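Local coordinates for uncharacterized protein (PDB 3MAB), which is of unknown function but forms a small all-helical domain of the TfoX C-terminal family, in the helix-hairpin-helix clan, within a two-chain assembly, at residues E54-E59 against I65-L70; A39-W44 against K79-S84; N5-P10 against V15-L20. The protein carries 2 engineered substitutions. All coordinates share one frame; numbering follows the deposited sequence.

Interaction 1: residues E54-E59 against I65-L70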
# COMPACT_ATOMS: atom_id res chain seq x y z
N GLU B 54 12.07 2.47 -4.63
CA GLU B 54 11.30 1.49 -5.36
C GLU B 54 11.19 0.16 -4.55
O GLU B 54 10.15 -0.51 -4.54
CB GLU B 54 11.90 1.17 -6.73
CG GLU B 54 11.60 2.10 -7.83
CD GLU B 54 12.61 3.20 -7.98
OE1 GLU B 54 12.51 3.88 -9.00
OE2 GLU B 54 13.48 3.38 -7.11
N LEU B 55 12.26 -0.25 -3.87
CA LEU B 55 12.21 -1.47 -3.06
C LEU B 55 11.24 -1.40 -1.91
O LEU B 55 10.45 -2.29 -1.68
CB LEU B 55 13.63 -1.79 -2.55
CG LEU B 55 13.83 -3.05 -1.74
CD1 LEU B 55 13.30 -4.30 -2.47
CD2 LEU B 55 15.26 -3.22 -1.38
N TYR B 56 11.28 -0.31 -1.17
CA TYR B 56 10.27 -0.06 -0.16
C TYR B 56 8.87 -0.07 -0.74
O TYR B 56 7.95 -0.66 -0.12
CB TYR B 56 10.53 1.28 0.54
CG TYR B 56 11.60 1.35 1.62
CD1 TYR B 56 12.16 0.23 2.19
CD2 TYR B 56 11.98 2.57 2.12
CE1 TYR B 56 13.16 0.32 3.18
CE2 TYR B 56 12.99 2.65 3.13
CZ TYR B 56 13.52 1.52 3.63
OH TYR B 56 14.46 1.68 4.62
N ALA B 57 8.66 0.59 -1.88
CA ALA B 57 7.35 0.62 -2.53
C ALA B 57 6.82 -0.75 -2.84
O ALA B 57 5.66 -1.07 -2.59
CB ALA B 57 7.40 1.47 -3.81
N LEU B 58 7.70 -1.60 -3.36
CA LEU B 58 7.35 -2.94 -3.75
C LEU B 58 6.99 -3.79 -2.53
O LEU B 58 6.01 -4.53 -2.55
CB LEU B 58 8.46 -3.61 -4.54
CG LEU B 58 8.68 -3.02 -5.90
CD1 LEU B 58 9.96 -3.58 -6.50
CD2 LEU B 58 7.57 -3.33 -6.87
N GLU B 59 7.76 -3.69 -1.44
CA GLU B 59 7.43 -4.47 -0.24
C GLU B 59 6.15 -3.99 0.37
O GLU B 59 5.32 -4.79 0.81
CB GLU B 59 8.56 -4.41 0.80
CG GLU B 59 8.34 -5.19 2.06
CD GLU B 59 8.21 -6.68 1.87
OE1 GLU B 59 8.77 -7.20 0.88
OE2 GLU B 59 7.61 -7.38 2.72
N ILE B 65 0.28 -2.11 2.28
CA ILE B 65 0.42 -0.91 3.11
C ILE B 65 1.26 0.17 2.47
O ILE B 65 2.15 -0.17 1.69
CB ILE B 65 1.01 -1.23 4.51
CG1 ILE B 65 2.43 -1.76 4.41
CG2 ILE B 65 0.15 -2.24 5.27
CD1 ILE B 65 3.14 -1.98 5.79
N ARG B 66 1.05 1.45 2.81
CA ARG B 66 1.99 2.49 2.42
C ARG B 66 3.34 2.11 3.00
O ARG B 66 3.41 1.61 4.12
CB ARG B 66 1.56 3.93 2.76
CG ARG B 66 1.47 4.27 4.21
CD ARG B 66 0.77 5.64 4.28
NE ARG B 66 0.77 6.23 5.61
CZ ARG B 66 -0.05 5.88 6.59
NH1 ARG B 66 -0.92 4.90 6.44
NH2 ARG B 66 0.04 6.50 7.76
N TRP B 67 4.39 2.33 2.23
CA TRP B 67 5.72 1.89 2.63
C TRP B 67 6.13 2.56 3.92
O TRP B 67 6.92 2.00 4.65
CB TRP B 67 6.83 2.13 1.54
CG TRP B 67 7.00 3.58 1.19
CD1 TRP B 67 6.39 4.27 0.17
CD2 TRP B 67 7.81 4.51 1.87
NE1 TRP B 67 6.72 5.61 0.23
CE2 TRP B 67 7.61 5.78 1.25
CE3 TRP B 67 8.68 4.43 2.96
CZ2 TRP B 67 8.27 6.94 1.67
CZ3 TRP B 67 9.34 5.59 3.39
CH2 TRP B 67 9.12 6.83 2.74
N HIS B 68 5.55 3.73 4.19
CA HIS B 68 5.90 4.50 5.36
C HIS B 68 5.63 3.62 6.62
O HIS B 68 6.30 3.77 7.63
CB HIS B 68 5.09 5.80 5.46
CG HIS B 68 5.00 6.59 4.18
ND1 HIS B 68 4.35 6.12 3.06
CD2 HIS B 68 5.36 7.87 3.88
CE1 HIS B 68 4.37 7.05 2.11
NE2 HIS B 68 4.97 8.12 2.58
N GLY B 69 4.65 2.72 6.54
CA GLY B 69 4.28 1.86 7.66
C GLY B 69 5.02 0.57 7.83
O GLY B 69 4.71 -0.22 8.74
N LEU B 70 5.99 0.30 6.97
CA LEU B 70 6.73 -0.93 7.10
C LEU B 70 7.41 -1.01 8.46
O LEU B 70 7.92 -0.02 8.93
CB LEU B 70 7.78 -1.07 5.99
CG LEU B 70 7.29 -1.39 4.57
CD1 LEU B 70 8.35 -1.16 3.52
CD2 LEU B 70 6.73 -2.85 4.59

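Interaction 2: residues A39-W44 against K79-S84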
# COMPACT_ATOMS: atom_id res chain seq x y z
N ALA B 39 11.29 -8.93 -7.49
CA ALA B 39 10.72 -7.94 -8.41
C ALA B 39 11.71 -6.77 -8.60
O ALA B 39 11.96 -6.32 -9.72
CB ALA B 39 9.39 -7.47 -7.91
N PHE B 40 12.30 -6.33 -7.51
CA PHE B 40 13.29 -5.27 -7.56
C PHE B 40 14.47 -5.68 -8.43
O PHE B 40 14.89 -4.90 -9.25
CB PHE B 40 13.79 -4.86 -6.17
CG PHE B 40 14.78 -3.77 -6.20
CD1 PHE B 40 14.36 -2.47 -6.20
CD2 PHE B 40 16.15 -4.00 -6.25
CE1 PHE B 40 15.23 -1.44 -6.28
CE2 PHE B 40 17.03 -2.92 -6.32
CZ PHE B 40 16.55 -1.65 -6.33
N LEU B 41 14.99 -6.90 -8.26
CA LEU B 41 16.15 -7.34 -9.03
C LEU B 41 15.82 -7.29 -10.54
O LEU B 41 16.66 -6.97 -11.39
CB LEU B 41 16.60 -8.74 -8.62
CG LEU B 41 17.40 -8.82 -7.35
CD1 LEU B 41 17.63 -10.25 -7.02
CD2 LEU B 41 18.72 -8.04 -7.41
N ARG B 42 14.61 -7.72 -10.85
CA ARG B 42 14.19 -7.77 -12.26
C ARG B 42 14.16 -6.35 -12.88
O ARG B 42 14.52 -6.21 -14.03
CB ARG B 42 12.87 -8.53 -12.40
CG ARG B 42 13.16 -9.98 -12.21
CD ARG B 42 12.06 -10.95 -11.95
NE ARG B 42 11.19 -11.06 -13.08
CZ ARG B 42 10.18 -11.92 -13.20
NH1 ARG B 42 9.94 -12.85 -12.31
NH2 ARG B 42 9.39 -11.85 -14.27
N ILE B 43 13.67 -5.37 -12.15
CA ILE B 43 13.63 -4.02 -12.65
C ILE B 43 15.01 -3.39 -12.66
O ILE B 43 15.33 -2.65 -13.57
CB ILE B 43 12.55 -3.13 -11.98
CG1 ILE B 43 12.69 -2.92 -10.49
CG2 ILE B 43 11.17 -3.76 -12.21
CD1 ILE B 43 11.64 -1.82 -9.90
N TRP B 44 15.81 -3.72 -11.65
CA TRP B 44 17.19 -3.20 -11.51
C TRP B 44 18.11 -3.74 -12.58
O TRP B 44 18.96 -3.01 -13.09
CB TRP B 44 17.65 -3.55 -10.13
CG TRP B 44 19.04 -3.15 -9.77
CD1 TRP B 44 19.42 -1.93 -9.32
CD2 TRP B 44 20.18 -4.01 -9.68
NE1 TRP B 44 20.74 -1.98 -8.96
CE2 TRP B 44 21.24 -3.24 -9.17
CE3 TRP B 44 20.40 -5.37 -9.94
CZ2 TRP B 44 22.49 -3.74 -8.98
CZ3 TRP B 44 21.65 -5.89 -9.75
CH2 TRP B 44 22.69 -5.07 -9.31
N LYS B 79 17.15 -2.58 3.34
CA LYS B 79 18.36 -1.74 3.21
C LYS B 79 19.62 -2.58 3.12
O LYS B 79 20.52 -2.28 2.29
CB LYS B 79 18.47 -0.79 4.39
CG LYS B 79 19.59 0.15 4.22
CD LYS B 79 19.67 1.20 5.34
CE LYS B 79 18.75 2.39 5.10
NZ LYS B 79 19.21 3.63 5.80
N LYS B 80 19.72 -3.63 3.91
CA LYS B 80 20.91 -4.49 3.85
C LYS B 80 21.00 -5.11 2.45
O LYS B 80 22.09 -5.20 1.89
CB LYS B 80 20.84 -5.57 4.90
CG LYS B 80 21.03 -5.09 6.27
CD LYS B 80 22.14 -4.04 6.47
CE LYS B 80 21.69 -2.97 7.50
NZ LYS B 80 20.40 -2.27 7.13
N PHE B 81 19.92 -5.58 1.90
CA PHE B 81 19.86 -6.19 0.56
C PHE B 81 20.28 -5.16 -0.48
O PHE B 81 21.19 -5.40 -1.28
CB PHE B 81 18.48 -6.75 0.32
CG PHE B 81 18.20 -7.14 -1.10
CD1 PHE B 81 18.86 -8.22 -1.71
CD2 PHE B 81 17.32 -6.42 -1.83
CE1 PHE B 81 18.57 -8.56 -3.01
CE2 PHE B 81 17.04 -6.77 -3.14
CZ PHE B 81 17.66 -7.84 -3.70
N HIS B 82 19.73 -3.98 -0.43
CA HIS B 82 20.02 -3.00 -1.41
C HIS B 82 21.49 -2.57 -1.34
O HIS B 82 22.15 -2.42 -2.37
CB HIS B 82 19.12 -1.78 -1.25
CG HIS B 82 19.31 -0.79 -2.33
ND1 HIS B 82 20.00 0.39 -2.12
CD2 HIS B 82 18.96 -0.78 -3.63
CE1 HIS B 82 20.04 1.08 -3.25
NE2 HIS B 82 19.45 0.38 -4.19
N GLN B 83 21.99 -2.37 -0.15
CA GLN B 83 23.39 -2.00 0.03
C GLN B 83 24.26 -3.07 -0.58
O GLN B 83 25.25 -2.75 -1.26
CB GLN B 83 23.75 -1.81 1.50
CG GLN B 83 23.22 -0.53 2.09
CD GLN B 83 23.29 -0.49 3.63
OE1 GLN B 83 23.69 -1.46 4.28
NE2 GLN B 83 22.91 0.65 4.21
N SER B 84 23.97 -4.34 -0.35
CA SER B 84 24.78 -5.45 -0.90
C SER B 84 24.76 -5.42 -2.41
O SER B 84 25.79 -5.68 -3.05
CB SER B 84 24.26 -6.79 -0.37
OG SER B 84 24.26 -6.77 1.05

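Interaction 3: residues N5-P10 against V15-L20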
# COMPACT_ATOMS: atom_id res chain seq x y z
N ASN B 5 -5.41 -3.82 -10.55
CA ASN B 5 -4.26 -3.48 -11.38
C ASN B 5 -3.09 -3.21 -10.45
O ASN B 5 -3.29 -2.77 -9.32
CB ASN B 5 -4.50 -2.19 -12.19
CG ASN B 5 -5.37 -2.40 -13.39
OD1 ASN B 5 -5.18 -3.35 -14.14
ND2 ASN B 5 -6.32 -1.50 -13.59
N LEU B 6 -1.85 -3.41 -10.92
CA LEU B 6 -0.66 -3.01 -10.16
C LEU B 6 -0.65 -1.58 -9.65
O LEU B 6 -0.23 -1.32 -8.51
CB LEU B 6 0.61 -3.28 -10.96
CG LEU B 6 1.02 -4.74 -11.11
CD1 LEU B 6 2.09 -4.80 -12.26
CD2 LEU B 6 1.59 -5.28 -9.84
N SER B 7 -1.10 -0.65 -10.48
CA SER B 7 -1.11 0.75 -10.09
C SER B 7 -2.24 1.06 -9.10
O SER B 7 -2.35 2.21 -8.70
CB SER B 7 -1.23 1.64 -11.32
OG SER B 7 -2.44 1.41 -11.98
N GLU B 8 -3.09 0.09 -8.75
CA GLU B 8 -4.05 0.28 -7.64
C GLU B 8 -3.49 -0.19 -6.29
O GLU B 8 -4.11 0.04 -5.25
CB GLU B 8 -5.36 -0.45 -7.89
CG GLU B 8 -6.14 0.13 -9.07
CD GLU B 8 -7.34 -0.70 -9.47
OE1 GLU B 8 -7.16 -1.90 -9.75
OE2 GLU B 8 -8.47 -0.13 -9.60
N LEU B 9 -2.34 -0.85 -6.31
CA LEU B 9 -1.69 -1.25 -5.06
C LEU B 9 -0.99 -0.09 -4.40
O LEU B 9 -0.51 0.85 -5.07
CB LEU B 9 -0.65 -2.30 -5.29
CG LEU B 9 -1.12 -3.57 -5.99
CD1 LEU B 9 0.06 -4.50 -6.17
CD2 LEU B 9 -2.32 -4.30 -5.35
N PRO B 10 -0.89 -0.13 -3.05
CA PRO B 10 -0.17 0.97 -2.37
C PRO B 10 1.26 1.16 -2.93
O PRO B 10 1.95 0.16 -3.21
CB PRO B 10 -0.11 0.52 -0.90
CG PRO B 10 -0.98 -0.67 -0.83
CD PRO B 10 -1.32 -1.18 -2.13
N VAL B 15 4.67 4.67 -13.55
CA VAL B 15 5.94 4.31 -14.08
C VAL B 15 6.53 3.03 -13.47
O VAL B 15 7.09 2.15 -14.14
CB VAL B 15 6.84 5.55 -13.96
CG1 VAL B 15 8.25 5.18 -14.25
CG2 VAL B 15 6.30 6.71 -14.90
N LEU B 16 6.40 2.88 -12.17
CA LEU B 16 6.79 1.61 -11.56
C LEU B 16 5.93 0.43 -12.06
O LEU B 16 6.45 -0.66 -12.27
CB LEU B 16 6.72 1.72 -10.03
CG LEU B 16 7.14 0.53 -9.20
CD1 LEU B 16 8.54 -0.03 -9.61
CD2 LEU B 16 7.12 0.86 -7.71
N GLU B 17 4.61 0.65 -12.27
CA GLU B 17 3.76 -0.37 -12.87
C GLU B 17 4.37 -0.74 -14.24
O GLU B 17 4.46 -1.89 -14.56
CB GLU B 17 2.31 0.12 -13.04
CG GLU B 17 1.42 -0.82 -13.95
CD GLU B 17 -0.01 -0.40 -14.01
OE1 GLU B 17 -0.28 0.65 -14.58
OE2 GLU B 17 -0.86 -1.08 -13.39
N GLN B 18 4.73 0.25 -15.08
CA GLN B 18 5.29 -0.02 -16.41
C GLN B 18 6.59 -0.80 -16.27
O GLN B 18 6.85 -1.71 -17.02
CB GLN B 18 5.51 1.27 -17.19
CG GLN B 18 4.26 1.92 -17.57
CD GLN B 18 4.43 3.34 -18.08
OE1 GLN B 18 5.38 4.08 -17.71
NE2 GLN B 18 3.49 3.75 -18.92
N ASP B 19 7.41 -0.42 -15.30
CA ASP B 19 8.72 -1.13 -15.11
C ASP B 19 8.50 -2.59 -14.69
O ASP B 19 9.17 -3.49 -15.20
CB ASP B 19 9.59 -0.42 -14.07
CG ASP B 19 10.10 0.94 -14.57
OD1 ASP B 19 10.13 1.20 -15.81
OD2 ASP B 19 10.50 1.75 -13.69
N LEU B 20 7.51 -2.80 -13.82
CA LEU B 20 7.18 -4.15 -13.42
C LEU B 20 6.73 -4.98 -14.65
O LEU B 20 7.19 -6.08 -14.85
CB LEU B 20 6.13 -4.15 -12.35
CG LEU B 20 6.60 -3.83 -10.93
CD1 LEU B 20 5.36 -3.55 -10.09
CD2 LEU B 20 7.45 -4.95 -10.32
O HOH W 1 -2.00 -2.75 -15.27

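Interaction 1: residues E54-E59 against I65-L70
The carboxylate of Glu59 is held at both oxygens, OE1 by the hydroxyl of Ser36 and OE2 by the side-chain amide of Gln63, while its CG rests on Leu70. CG stands anti to the backbone N (chi1 -179°) and the chain then bends at the next bond. The CG methylene meets Leu70 CD2 at 3.8 Å, the two side chains crossing at a slant. The rest is carbon packing, some of it on a backbone carbonyl oxygen. Trp67 CB lies 3.4 Å from Tyr56 O, and Leu70 CD1 lies 3.7 Å from the same Tyr56 O. Leu70 thus presses one methyl on the backbone of Tyr56 and the other on Glu59. The rings of Tyr56 and Trp67 are nearly parallel, with planes at 14°. They are slid so far apart that they barely overlap; the centroid of the Trp67 six-membered ring is 5.9 Å from that of Tyr56. Their closest ring atoms are Tyr56 CD2 and Trp67 CE3, at 3.9 Å. His68 covers one face of the indole; Tyr56 lies toward the other side but is displaced. Trp67 CE2 stands 3.6 Å above the plane of the His68 ring, over its centre. Asn11 fixes the backbone here: its ND2 bonds Ile65 O and its OD1 accepts from Trp67 N. Arg66 starts away from segment 54-59, and its guanidinium forms salt bridges with Asp19, Asp47 and Glu54 of the second subunit. Backbone bonds from Gly69 N to Arg66 O and from Leu70 N to Trp67 O close a tight turn. This is a helix-to-helix connection of an all-helical domain: a short 3-10 turn folds back on helix 52-63 before helix 72-85 begins.

Interaction 2: residues A39-W44 against K79-S84
Phe40 and His82 meet across the gap between two helices, with ring planes at 78°. The imidazole presents an edge to the phenyl ring: His82 CD2 lies 3.7 Å from Phe40 CZ, and Phe40 CE2 is close to the imidazole plane. The ring centroids of Phe40 and His82 are 5.7 Å apart. Phe40 reaches this far because its CG is anti to the backbone N (chi1 -179°), which sends the ring out toward helix 72-85. Phe81 comes the other way and ends between Phe40 and Leu41. Its CZ meets the branch point of Leu41, with Leu41 CG at 3.8 Å from Phe81 CZ. Leu41 CG lies at the edge of the Phe81 ring, in its plane, and both Leu41 methyls flank the same CZ. The contact with Phe40 is looser, with Phe81 CE2 at 4.3 Å from Phe40 CD2. Only ring atoms and the end of Leu41 bridge the gap. The backbones stay well apart; the axes of segments 39-44 and 79-84 approach to 12.3 Å and run in similar directions, at 27°. Within the second helix, the hydroxyl of Ser84 donates to Lys80 O, with OG to O at 2.8 Å. Ser84 N reaches the same carbonyl from the opposite face of its plane. Helix 52-63 touches both helices. Its Leu55 touches both Phe40 and Phe81, its Leu58 touches Phe40, and its Met52 touches His82. Helix 14-22 packs on a different side of segment 39-44, through Leu20 on Ala39 and Leu16 on Ile43.

Interaction 3: residues N5-P10 against V15-L20
Glu17 reaches Ser7 through an extended side chain, with CG anti to the backbone N (chi1 168°) and CD anti beyond it. Ser7 turns its OG between its own N and carbonyl carbon, which brings the hydroxyl to the same carboxylate. Glu17 OE2 accepts from Ser7 N at 3.0 Å. The bond is bent, at 142°, and the donor comes from 62° above the carboxylate plane. Ser7 OG adds a weak, long contact to the carboxylate, with Glu17 OE2 at 3.3 Å from OG. A water donates to Glu17 OE2 from 2.8 Å and weakly to Asn5 OD1. Beside this polar patch, Leu6 CD1 packs on Leu20 CB at 4.1 Å, and Leu6 CB lies against the Glu17 carboxylate. The 3-10 turn is itself braced: Asn5 N donates almost straight to Glu8 OE1, at 2.7 Å. Glu8 OE2 also forms a salt bridge with Lys75 of the second subunit. Leu20 is buried, and also meets Ala39 and Leu58. The whole is an N-terminal arm with a short 3-10 turn, docked on the first helix of an all-helical domain.

The three contacts are joined by apolar side chains between the helices. Interactions 1 and 2 have centres about 13 Å apart and join through helix 52-63: Leu55 CD1 is 3.8 Å from Phe40 CB. Interactions 1 and 3, also about 13 Å between centres, meet at Leu58 CD2 and Leu20 CD2, 3.8 Å apart, and where Pro10 packs on Ile65. Interactions 2 and 3 lie on opposite sides of the chain's centre, about 17 Å between centres. Even so, Ile43 CD1 reaches Leu16 CD1 at 3.6 Å. Interactions 1 and 3 also border the second subunit. Glu8 packs on Trp67 of the second subunit. Interaction 2 stays within one chain.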